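PDB 3C18: nucleotidyltransferase-like protein from Exiguobacterium sibiricum, which is of unproven function but probably acts as a nucleotidyltransferase, moving a nucleotidyl group from a nucleotide to an acceptor. Local coordinates for residues T54-R59 and L67-E72. Numbering follows the deposited sequence.
Sequences TVKHYR and LHLVHE
Thr54 exchanges two backbone hydrogen bonds with Leu69, and Lys56 two with Leu67, making two antiparallel hydrogen-bonded pairs around the non-hydrogen-bonded pair Val55–His68, with strand axes 4.8 Å apart at closest approach.

On the face carrying Val55 and His68, the valine methyl CG2 sits over the centre of the imidazole, 3.8 Å from the centroid and 13° off the ring normal, a CH-pi contact. The methyl owes this place to its position anti to the Val55 carbonyl carbon, while CG1 lies closer to Leu67 O, which also stands 3.1 Å from Val55 CA in a CA-H...O contact. The ring's rotation is fixed at both nitrogens, ND1 pairing with Trp53 NE1 and NE2 with Asp36 OD2. Replacing the imidazole of His68 by the methyl of an alanine is likely to leave Trp53 NE1 and Asp36 OD2 without this partner and to take away the ring face under Val55 CG2.

On the other face the side chains meet through carbon atoms while their polar ends reach outward, Thr54 OG1 to Glu245 of the second subunit and Lys56 NZ to Tyr13 OH. Thr54 CG2 lies alongside Leu69 CB at 3.8 Å. Farther along, Tyr58 presents its ring edge, CE2 being 4.1 Å from Leu67 CB, and helix 2-15 packs on both residues through Ile9 and Tyr13. In the hairpin, 53-60 is the outermost strand of the mixed sheet within this chain and 63-71 lies next inward; along the former, Tyr58 and Arg59 pair antiparallel with a strand of the second subunit, so the sheet runs on across the interface. The two bonds that fix how the buried imidazole is turned thereby also set the flat face on which Val55 CG2 rests.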
loop_
_atom_site.group_PDB
_atom_site.type_symbol
_atom_site.label_atom_id
_atom_site.label_comp_id
_atom_site.label_asym_id
_atom_site.label_seq_id
_atom_site.Cartn_x
_atom_site.Cartn_y
_atom_site.Cartn_z
ATOM N N THR A 54 -1.783 -17.082 6.829
ATOM C CA THR A 54 -0.919 -18.030 6.086
ATOM C C THR A 54 -1.730 -18.890 5.150
ATOM O O THR A 54 -2.971 -18.851 5.155
ATOM C CB THR A 54 0.018 -18.900 7.005
ATOM O OG1 THR A 54 1.001 -19.591 6.191
ATOM C CG2 THR A 54 -0.779 -19.883 7.871
ATOM N N VAL A 55 -1.014 -19.611 4.305
ATOM C CA VAL A 55 -1.639 -20.470 3.265
ATOM C C VAL A 55 -0.953 -21.830 3.186
ATOM O O VAL A 55 0.249 -21.953 3.355
ATOM C CB VAL A 55 -1.601 -19.841 1.893
ATOM C CG1 VAL A 55 -2.298 -20.761 0.853
ATOM C CG2 VAL A 55 -2.177 -18.434 1.918
ATOM N N LYS A 56 -1.771 -22.833 2.949
ATOM C CA LYS A 56 -1.339 -24.227 2.780
ATOM C C LYS A 56 -2.048 -24.773 1.533
ATOM O O LYS A 56 -3.169 -24.412 1.257
ATOM C CB LYS A 56 -1.747 -25.042 4.014
ATOM C CG LYS A 56 -1.323 -24.415 5.338
ATOM C CD LYS A 56 -1.675 -25.300 6.526
ATOM C CE LYS A 56 -1.451 -24.574 7.877
ATOM N NZ LYS A 56 -1.395 -25.457 9.108
ATOM N N HIS A 57 -1.347 -25.605 0.777
ATOM C CA HIS A 57 -1.860 -26.224 -0.473
ATOM C C HIS A 57 -1.827 -27.740 -0.411
ATOM O O HIS A 57 -0.806 -28.336 -0.133
ATOM C CB HIS A 57 -1.034 -25.816 -1.703
ATOM C CG HIS A 57 -1.270 -24.419 -2.163
ATOM N ND1 HIS A 57 -0.465 -23.800 -3.098
ATOM C CD2 HIS A 57 -2.181 -23.498 -1.778
ATOM C CE1 HIS A 57 -0.905 -22.569 -3.298
ATOM N NE2 HIS A 57 -1.956 -22.368 -2.525
ATOM N N TYR A 58 -2.967 -28.327 -0.725
ATOM C CA TYR A 58 -3.193 -29.760 -0.680
ATOM C C TYR A 58 -3.815 -30.317 -1.952
ATOM O O TYR A 58 -4.474 -29.614 -2.704
ATOM C CB TYR A 58 -4.224 -30.065 0.420
ATOM C CG TYR A 58 -3.838 -29.589 1.799
ATOM C CD1 TYR A 58 -2.936 -30.311 2.579
ATOM C CD2 TYR A 58 -4.387 -28.424 2.334
ATOM C CE1 TYR A 58 -2.587 -29.878 3.831
ATOM C CE2 TYR A 58 -4.045 -27.988 3.596
ATOM C CZ TYR A 58 -3.145 -28.715 4.329
ATOM O OH TYR A 58 -2.805 -28.288 5.579
ATOM N N ARG A 59 -3.588 -31.602 -2.174
ATOM C CA ARG A 59 -4.404 -32.387 -3.134
ATOM C C ARG A 59 -4.950 -33.607 -2.392
ATOM O O ARG A 59 -4.227 -34.340 -1.706
ATOM C CB ARG A 59 -3.663 -32.808 -4.406
ATOM C CG ARG A 59 -4.635 -33.291 -5.489
ATOM C CD ARG A 59 -3.932 -33.546 -6.798
ATOM N NE ARG A 59 -3.001 -34.647 -6.707
ATOM C CZ ARG A 59 -2.162 -34.984 -7.675
ATOM N NH1 ARG A 59 -2.146 -34.299 -8.800
ATOM N NH2 ARG A 59 -1.330 -35.991 -7.519
ATOM N N LEU A 67 -5.836 -23.675 1.424
ATOM C CA LEU A 67 -6.294 -23.309 2.739
ATOM C C LEU A 67 -5.683 -21.984 3.216
ATOM O O LEU A 67 -4.457 -21.852 3.381
ATOM C CB LEU A 67 -6.013 -24.441 3.707
ATOM C CG LEU A 67 -6.696 -24.376 5.067
ATOM C CD1 LEU A 67 -6.963 -25.747 5.596
ATOM C CD2 LEU A 67 -5.826 -23.576 6.024
ATOM N N HIS A 68 -6.573 -21.018 3.416
ATOM C CA HIS A 68 -6.237 -19.730 4.025
ATOM C C HIS A 68 -6.564 -19.737 5.513
ATOM O O HIS A 68 -7.696 -19.921 5.906
ATOM C CB HIS A 68 -6.927 -18.579 3.301
ATOM C CG HIS A 68 -6.306 -18.263 1.964
ATOM N ND1 HIS A 68 -5.735 -17.041 1.673
ATOM C CD2 HIS A 68 -6.131 -19.030 0.857
ATOM C CE1 HIS A 68 -5.262 -17.060 0.435
ATOM N NE2 HIS A 68 -5.482 -18.261 -0.080
ATOM N N LEU A 69 -5.517 -19.580 6.312
ATOM C CA LEU A 69 -5.588 -19.544 7.767
ATOM C C LEU A 69 -5.368 -18.092 8.158
ATOM O O LEU A 69 -4.305 -17.534 7.880
ATOM C CB LEU A 69 -4.490 -20.433 8.392
ATOM C CG LEU A 69 -4.590 -20.664 9.910
ATOM C CD1 LEU A 69 -5.899 -21.327 10.289
ATOM C CD2 LEU A 69 -3.427 -21.490 10.402
ATOM N N VAL A 70 -6.405 -17.480 8.734
ATOM C CA VAL A 70 -6.379 -16.060 9.092
ATOM C C VAL A 70 -6.845 -15.824 10.513
ATOM O O VAL A 70 -7.795 -16.424 10.953
ATOM C CB VAL A 70 -7.302 -15.265 8.174
ATOM C CG1 VAL A 70 -7.214 -13.777 8.479
ATOM C CG2 VAL A 70 -6.930 -15.538 6.716
ATOM N N HIS A 71 -6.161 -14.938 11.204
ATOM C CA HIS A 71 -6.575 -14.586 12.584
ATOM C C HIS A 71 -7.817 -13.722 12.517
ATOM O O HIS A 71 -7.940 -12.862 11.652
ATOM C CB HIS A 71 -5.461 -13.841 13.323
ATOM C CG HIS A 71 -5.677 -13.764 14.796
ATOM N ND1 HIS A 71 -6.628 -12.935 15.357
ATOM C CD2 HIS A 71 -5.114 -14.442 15.820
ATOM C CE1 HIS A 71 -6.621 -13.088 16.667
ATOM N NE2 HIS A 71 -5.695 -13.982 16.979
ATOM N N GLU A 72 -8.727 -13.955 13.447
ATOM C CA GLU A 72 -10.002 -13.243 13.516
ATOM C C GLU A 72 -9.852 -11.728 13.498
ATOM O O GLU A 72 -10.708 -11.036 12.975
ATOM C CB GLU A 72 -10.777 -13.659 14.775
ATOM C CG GLU A 72 -12.133 -13.007 14.888
ATOM C CD GLU A 72 -12.911 -13.452 16.118
ATOM O OE1 GLU A 72 -12.469 -14.391 16.789
ATOM O OE2 GLU A 72 -13.969 -12.860 16.415
#